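Local coordinates for protein glycerol kinase, putative (Plasmodium falciparum, PDB 2W40) that probably catalyses the ATP-dependent phosphorylation of glycerol to sn-glycerol 3-phosphate, as other FGGY-family glycerol kinases do, and holds glycerol in its substrate site, at residues Thr82-Arg85 / Glu86-Ile89; Tyr181-Val184 / Thr185-Ser188; Asp48-Glu51 / Ile52-Leu56. All coordinates share one frame; numbering follows the deposited sequence.

Contact 1 (Thr82-Arg85 / Glu86-Ile89); sequences TNQR and ETVI. With GOL (glycerol), chain B.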
loop_
_atom_site.group_PDB
_atom_site.type_symbol
_atom_site.label_atom_id
_atom_site.label_comp_id
_atom_site.label_asym_id
_atom_site.label_seq_id
_atom_site.Cartn_x
_atom_site.Cartn_y
_atom_site.Cartn_z
ATOM N N THR C 82 19.647 -1.661 29.713
ATOM C CA THR C 82 19.600 -2.333 28.435
ATOM C C THR C 82 19.032 -1.421 27.395
ATOM O O THR C 82 18.390 -0.422 27.732
ATOM C CB THR C 82 18.834 -3.699 28.584
ATOM O OG1 THR C 82 19.078 -4.476 27.431
ATOM C CG2 THR C 82 17.351 -3.521 28.865
ATOM N N ASN C 83 19.299 -1.721 26.140
ATOM C CA ASN C 83 19.082 -0.694 25.113
ATOM C C ASN C 83 19.020 -1.234 23.722
ATOM O O ASN C 83 19.592 -2.270 23.426
ATOM C CB ASN C 83 20.322 0.238 25.115
ATOM C CG ASN C 83 21.633 -0.555 24.854
ATOM O OD1 ASN C 83 22.107 -1.298 25.748
ATOM N ND2 ASN C 83 22.296 -0.322 23.634
ATOM N N GLN C 84 18.292 -0.519 22.874
ATOM C CA GLN C 84 18.337 -0.684 21.441
ATOM C C GLN C 84 19.839 -0.642 21.026
ATOM O O GLN C 84 20.589 0.296 21.416
ATOM C CB GLN C 84 17.577 0.483 20.771
ATOM C CG GLN C 84 17.939 1.874 21.242
ATOM C CD GLN C 84 17.626 3.001 20.247
ATOM O OE1 GLN C 84 17.674 2.800 19.031
ATOM N NE2 GLN C 84 17.407 4.203 20.775
ATOM N N ARG C 85 20.253 -1.655 20.295
ATOM C CA ARG C 85 21.630 -1.841 19.914
ATOM C C ARG C 85 21.919 -1.000 18.611
ATOM O O ARG C 85 20.956 -0.502 17.998
ATOM C CB ARG C 85 21.894 -3.294 19.719
ATOM C CG ARG C 85 21.643 -4.143 20.990
ATOM C CD ARG C 85 21.677 -5.697 20.761
ATOM N NE ARG C 85 20.686 -6.002 19.760
ATOM C CZ ARG C 85 20.625 -7.142 19.071
ATOM N NH1 ARG C 85 21.429 -8.158 19.390
ATOM N NH2 ARG C 85 19.822 -7.248 18.023
ATOM N N GLU C 86 23.204 -0.947 18.207
ATOM C CA GLU C 86 23.719 -0.407 16.951
ATOM C C GLU C 86 23.595 1.124 16.827
ATOM O O GLU C 86 24.456 1.776 16.301
ATOM C CB GLU C 86 23.147 -1.070 15.729
ATOM C CG GLU C 86 23.423 -2.581 15.590
ATOM C CD GLU C 86 22.352 -3.475 16.213
ATOM O OE1 GLU C 86 21.219 -2.994 16.470
ATOM O OE2 GLU C 86 22.615 -4.689 16.425
ATOM N N THR C 87 22.482 1.644 17.283
ATOM C CA THR C 87 22.218 3.078 17.303
ATOM C C THR C 87 23.448 3.739 17.936
ATOM O O THR C 87 23.965 3.293 18.951
ATOM C CB THR C 87 20.982 3.345 18.140
ATOM O OG1 THR C 87 19.866 2.733 17.469
ATOM C CG2 THR C 87 20.747 4.874 18.321
ATOM N N VAL C 88 23.897 4.830 17.288
ATOM C CA VAL C 88 25.204 5.435 17.647
ATOM C C VAL C 88 25.046 6.967 17.782
ATOM O O VAL C 88 24.338 7.632 16.991
ATOM C CB VAL C 88 26.376 4.990 16.714
ATOM C CG1 VAL C 88 26.116 5.501 15.310
ATOM C CG2 VAL C 88 27.731 5.435 17.262
ATOM N N ILE C 89 25.751 7.455 18.790
ATOM C CA ILE C 89 25.853 8.935 19.075
ATOM C C ILE C 89 27.375 9.200 19.233
ATOM O O ILE C 89 28.117 8.439 19.842
ATOM C CB ILE C 89 25.090 9.381 20.334
ATOM C CG1 ILE C 89 23.610 8.971 20.288
ATOM C CG2 ILE C 89 25.169 10.925 20.570
ATOM C CD1 ILE C 89 23.178 8.726 21.738
HETATM C C1 GOL B . 16.385 -3.187 18.760
HETATM O O1 GOL B . 15.627 -3.728 19.866
HETATM C C2 GOL B . 17.558 -4.028 18.561
HETATM O O2 GOL B . 18.523 -3.859 19.585
HETATM C C3 GOL B . 18.202 -3.694 17.179
HETATM O O3 GOL B . 19.233 -4.574 16.868
HETATM O O HOH W 1 22.853 1.585 20.812
#

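Contact 2 (Tyr181-Val184 / Thr185-Ser188); sequences YTDV and TNAS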
loop_
_atom_site.group_PDB
_atom_site.type_symbol
_atom_site.label_atom_id
_atom_site.label_comp_id
_atom_site.label_asym_id
_atom_site.label_seq_id
_atom_site.Cartn_x
_atom_site.Cartn_y
_atom_site.Cartn_z
ATOM N N TYR C 181 31.859 3.645 29.236
ATOM C CA TYR C 181 31.852 2.221 29.239
ATOM C C TYR C 181 30.884 1.681 28.229
ATOM O O TYR C 181 29.874 2.260 27.934
ATOM C CB TYR C 181 31.404 1.649 30.611
ATOM C CG TYR C 181 32.327 1.898 31.752
ATOM C CD1 TYR C 181 33.613 1.499 31.706
ATOM C CD2 TYR C 181 31.845 2.384 32.945
ATOM C CE1 TYR C 181 34.463 1.643 32.783
ATOM C CE2 TYR C 181 32.684 2.546 34.044
ATOM C CZ TYR C 181 34.002 2.170 33.950
ATOM O OH TYR C 181 34.837 2.275 35.031
ATOM N N THR C 182 31.194 0.478 27.798
ATOM C CA THR C 182 30.246 -0.375 27.112
ATOM C C THR C 182 30.392 -1.790 27.679
ATOM O O THR C 182 31.136 -2.025 28.613
ATOM C CB THR C 182 30.410 -0.387 25.541
ATOM O OG1 THR C 182 29.227 -0.954 24.939
ATOM C CG2 THR C 182 31.718 -1.051 25.085
ATOM N N ASP C 183 29.579 -2.654 27.142
ATOM C CA ASP C 183 29.622 -4.086 27.493
ATOM C C ASP C 183 29.858 -4.918 26.262
ATOM O O ASP C 183 29.689 -4.461 25.109
ATOM C CB ASP C 183 28.372 -4.519 28.212
ATOM C CG ASP C 183 27.218 -4.633 27.274
ATOM O OD1 ASP C 183 26.521 -3.615 27.061
ATOM O OD2 ASP C 183 27.042 -5.707 26.658
ATOM N N VAL C 184 30.360 -6.130 26.468
ATOM C CA VAL C 184 30.733 -6.987 25.341
ATOM C C VAL C 184 29.612 -7.265 24.315
ATOM O O VAL C 184 29.867 -7.417 23.110
ATOM C CB VAL C 184 31.223 -8.368 25.841
ATOM C CG1 VAL C 184 32.571 -8.347 26.554
ATOM C CG2 VAL C 184 30.183 -9.035 26.712
ATOM N N THR C 185 28.364 -7.310 24.732
ATOM C CA THR C 185 27.243 -7.500 23.800
ATOM C C THR C 185 27.007 -6.288 22.871
ATOM O O THR C 185 26.961 -6.465 21.640
ATOM C CB THR C 185 25.940 -7.966 24.457
ATOM O OG1 THR C 185 25.356 -6.907 25.258
ATOM C CG2 THR C 185 26.215 -9.240 25.290
ATOM N N ASN C 186 26.994 -5.074 23.452
ATOM C CA ASN C 186 26.873 -3.882 22.655
ATOM C C ASN C 186 28.098 -3.641 21.771
ATOM O O ASN C 186 27.934 -3.263 20.604
ATOM C CB ASN C 186 26.609 -2.673 23.544
ATOM C CG ASN C 186 25.092 -2.507 23.863
ATOM O OD1 ASN C 186 24.297 -2.220 22.961
ATOM N ND2 ASN C 186 24.729 -2.629 25.112
ATOM N N ALA C 187 29.287 -3.907 22.309
ATOM C CA ALA C 187 30.513 -3.736 21.513
ATOM C C ALA C 187 30.484 -4.645 20.280
ATOM O O ALA C 187 31.057 -4.297 19.225
ATOM C CB ALA C 187 31.796 -3.942 22.309
ATOM N N SER C 188 29.855 -5.817 20.383
ATOM C CA SER C 188 29.821 -6.803 19.287
ATOM C C SER C 188 28.898 -6.365 18.097
ATOM O O SER C 188 28.881 -7.019 17.056
ATOM C CB SER C 188 29.396 -8.156 19.830
ATOM O OG SER C 188 27.991 -8.253 19.975
#

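Contact 3 (Asp48-Glu51 / Ile52-Leu56); sequences DPIE and IMTNL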
loop_
_atom_site.group_PDB
_atom_site.type_symbol
_atom_site.label_atom_id
_atom_site.label_comp_id
_atom_site.label_asym_id
_atom_site.label_seq_id
_atom_site.Cartn_x
_atom_site.Cartn_y
_atom_site.Cartn_z
ATOM N N ASP C 48 16.690 12.006 18.934
ATOM C CA ASP C 48 17.265 13.109 19.676
ATOM C C ASP C 48 17.829 12.563 20.987
ATOM O O ASP C 48 17.067 12.110 21.809
ATOM C CB ASP C 48 16.137 14.120 20.013
ATOM C CG ASP C 48 16.615 15.307 20.783
ATOM O OD1 ASP C 48 17.730 15.212 21.370
ATOM O OD2 ASP C 48 15.836 16.341 20.821
ATOM N N PRO C 49 19.144 12.552 21.162
ATOM C CA PRO C 49 19.701 11.952 22.399
ATOM C C PRO C 49 19.365 12.660 23.698
ATOM O O PRO C 49 19.421 12.019 24.748
ATOM C CB PRO C 49 21.246 11.980 22.172
ATOM C CG PRO C 49 21.419 12.454 20.899
ATOM C CD PRO C 49 20.239 13.070 20.330
ATOM N N ILE C 50 19.126 13.973 23.627
ATOM C CA ILE C 50 18.775 14.744 24.762
ATOM C C ILE C 50 17.326 14.467 25.137
ATOM O O ILE C 50 16.990 14.292 26.342
ATOM C CB ILE C 50 19.121 16.237 24.528
ATOM C CG1 ILE C 50 20.650 16.345 24.388
ATOM C CG2 ILE C 50 18.525 17.098 25.647
ATOM C CD1 ILE C 50 21.071 17.686 23.912
ATOM N N GLU C 51 16.465 14.274 24.143
ATOM C CA GLU C 51 15.070 13.891 24.434
ATOM C C GLU C 51 15.068 12.574 25.170
ATOM O O GLU C 51 14.294 12.410 26.111
ATOM C CB GLU C 51 14.246 13.816 23.182
ATOM C CG GLU C 51 12.783 13.481 23.344
ATOM C CD GLU C 51 12.035 13.226 22.050
ATOM O OE1 GLU C 51 12.637 13.168 20.940
ATOM O OE2 GLU C 51 10.796 13.004 22.184
ATOM N N ILE C 52 15.825 11.591 24.694
ATOM C CA ILE C 52 15.890 10.358 25.419
ATOM C C ILE C 52 16.306 10.562 26.900
ATOM O O ILE C 52 15.722 9.922 27.796
ATOM C CB ILE C 52 16.832 9.369 24.674
ATOM C CG1 ILE C 52 16.140 8.939 23.357
ATOM C CG2 ILE C 52 17.176 8.116 25.614
ATOM C CD1 ILE C 52 17.045 8.116 22.460
ATOM N N MET C 53 17.397 11.289 27.143
ATOM C CA MET C 53 17.804 11.492 28.515
ATOM C C MET C 53 16.745 12.199 29.366
ATOM O O MET C 53 16.522 11.821 30.554
ATOM C CB MET C 53 19.101 12.258 28.610
ATOM C CG MET C 53 20.285 11.514 28.212
ATOM S SD MET C 53 20.578 9.911 29.054
ATOM C CE MET C 53 20.480 10.153 30.739
ATOM N N THR C 54 16.164 13.268 28.820
ATOM C CA THR C 54 15.145 13.991 29.560
ATOM C C THR C 54 14.012 13.037 29.960
ATOM O O THR C 54 13.529 13.031 31.105
ATOM C CB THR C 54 14.641 15.146 28.700
ATOM O OG1 THR C 54 15.776 16.035 28.500
ATOM C CG2 THR C 54 13.473 15.852 29.426
ATOM N N ASN C 55 13.575 12.246 29.004
ATOM C CA ASN C 55 12.506 11.268 29.263
ATOM C C ASN C 55 12.927 10.277 30.357
ATOM O O ASN C 55 12.165 9.978 31.275
ATOM C CB ASN C 55 12.185 10.507 27.998
ATOM C CG ASN C 55 11.368 11.307 27.019
ATOM O OD1 ASN C 55 10.972 12.463 27.337
ATOM N ND2 ASN C 55 11.184 10.772 25.843
ATOM N N LEU C 56 14.148 9.787 30.291
ATOM C CA LEU C 56 14.674 8.906 31.292
ATOM C C LEU C 56 14.625 9.515 32.639
ATOM O O LEU C 56 14.141 8.914 33.566
ATOM C CB LEU C 56 16.069 8.437 30.935
ATOM C CG LEU C 56 16.602 7.428 31.982
ATOM C CD1 LEU C 56 15.812 6.168 32.233
ATOM C CD2 LEU C 56 18.089 7.080 31.641
HETATM O O HOH W 2 9.532 13.265 24.420
#

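Contact 1 (Thr82-Arg85 / Glu86-Ile89)
Arg85 and Glu86 meet around one bound glycerol. CB of Arg85 lies 3.3 Å from Glu86 OE1. CG passes 3.4 Å from glycerol O2, and CD stays on the same hydroxyl. Here the chain bends (chi3 -58°). NE then donates to glycerol O2 at 3.0 Å, nearly straight, in the guanidinium plane. Arg85 N donates to the same oxygen, so backbone and side chain grip it together. At the tip, NH2 donates to glycerol O3, while NH1 pairs with Glu308. Glu86 OE2 lies over one guanidinium face. No Arg85 N-H points at it, so only the opposite charges probably attract; OE2 has its salt bridge with Arg189. Glu86 OE1 accepts from glycerol O3 at 2.6 Å. Thr87 N donates to Arg85 O at 2.7 Å across Glu86, whose positive phi (69°) makes this a classic gamma turn. It sets Arg85 and Glu86 side by side at the glycerol. Thr87 OG1 donates to Gln84 OE1 at 2.7 Å, and a water bridges Gln84 O and Thr87 O. Asp248, Gln249 and Tyr137 also bind the glycerol. The turn links strand 74-83 to strand 88-92. Helix 167-176 packs against Gln84 and Ile89, helix 248-255 against Thr82 and Arg85.

Contact 2 (Tyr181-Val184 / Thr185-Ser188)
Asp183 OD1 accepts from Asn186 ND2 at 2.8 Å. The bond is nearly straight. It uses the syn lone pair of OD1 and lies in the amide plane of Asn186, although carboxylate and amide planes stand 75° apart. The other oxygen, OD2, takes a very short bond of 2.5 Å from Thr185 OG1. It also accepts from Asn186 N, which comes from above the carboxylate plane at 3.3 Å, and weakly from Thr185 N. Asp183 is thus the N-cap of helix 184-187. Its CG sits between the backbone N and the carbonyl carbon (chi1 75°), which turns the carboxylate back over the first helical turn. Asp183 O adds the backbone bond from Ala187 N. At the far end, Ser188 OG donates to Thr185 O at 2.7 Å. Further out, Thr182 lies against the helix. Its OG1 is 3.4 Å from Asn186 CB and is hydrogen-bonded to Asn168. Its CG2 meets Ala187 CB at 4.0 Å. Ile219 of strand 218-220 covers Val184 and Ala187, and Ile293 covers Val184, Thr185 and Ser188. The helix start and the Asn186 amide would probably favour a charged Asp183. Asp183 thus fixes the Asn186 amide, which packs against Arg85, a residue bonded to glycerol. Its link to the site is indirect.

Contact 3 (Asp48-Glu51 / Ile52-Leu56)
The side chains of Glu51 and Asn55 run side by side and point the same way; their carboxylate and amide planes are 73° apart. They sit at the N-terminal end of helix 49-70, which is capped by Asp48. CG of Glu51 comes 4.0 Å from Asn55 ND2. The Asn55 amide also lies against the carbonyl of the preceding turn, its CG 3.3 Å from Glu51 O. One water joins the outer ends of the pair. It lies 2.6 Å from Glu51 OE2 and accepts a weak bond from Asn55 ND2. The third flat group is the carboxylate of the N-cap, Asp48. Its OD1 accepts two backbone N-H groups from the same face of the carboxylate. Glu51 N comes from well above the plane. Ile50 N comes on the anti side, tilted out of the plane, at 2.9 Å. With CG anti to the backbone N (chi1 180°), OD1 reaches over the first turn. Regular helical bonds follow, beginning with Ile52 N to Asp48 O at 3.2 Å.

The two sides of the helix differ. Ile50 and Thr54 are on the exposed side, and Ile50 CG2 is 4.1 Å from Thr54 OG1. Ile52 and Leu56 face the sheet, where they meet Gln11 and Ile9 of strand 3-11 and Thr16 of strand 15-21. Met53 runs toward Trp170 and Leu171 of helix 167-176. The Trp170 indole also donates to Pro49 O. His35 touches Glu51, Ile52 and Asn55. Closer in, Ile52 CG1 rests 3.6 Å from Asp48 O, the acceptor of its own backbone N-H.

In the fold
All three contacts lie within the N-terminal FGGY domain. Along the chain contact 3 comes first, then contact 1, then contact 2. Helix 49-70 starts at contact 3 and leads into strand 74-83, which ends at contact 1. Their centres are about 13 Å apart, and Ile89 CD1 packs on Pro49 CB at 3.8 Å. Contacts 1 and 2 are closer, about 10 Å between centres, and meet through a probable hydrogen bond between Asn83 ND2 and Asn186 OD1. Contacts 2 and 3 do not touch; their centres are about 21 Å apart. Helix 167-176 packs against all three. Contact 1 lies roughly between the other two, so the glycerol-binding segment touches both helix starts, through Ile89 and Asn83.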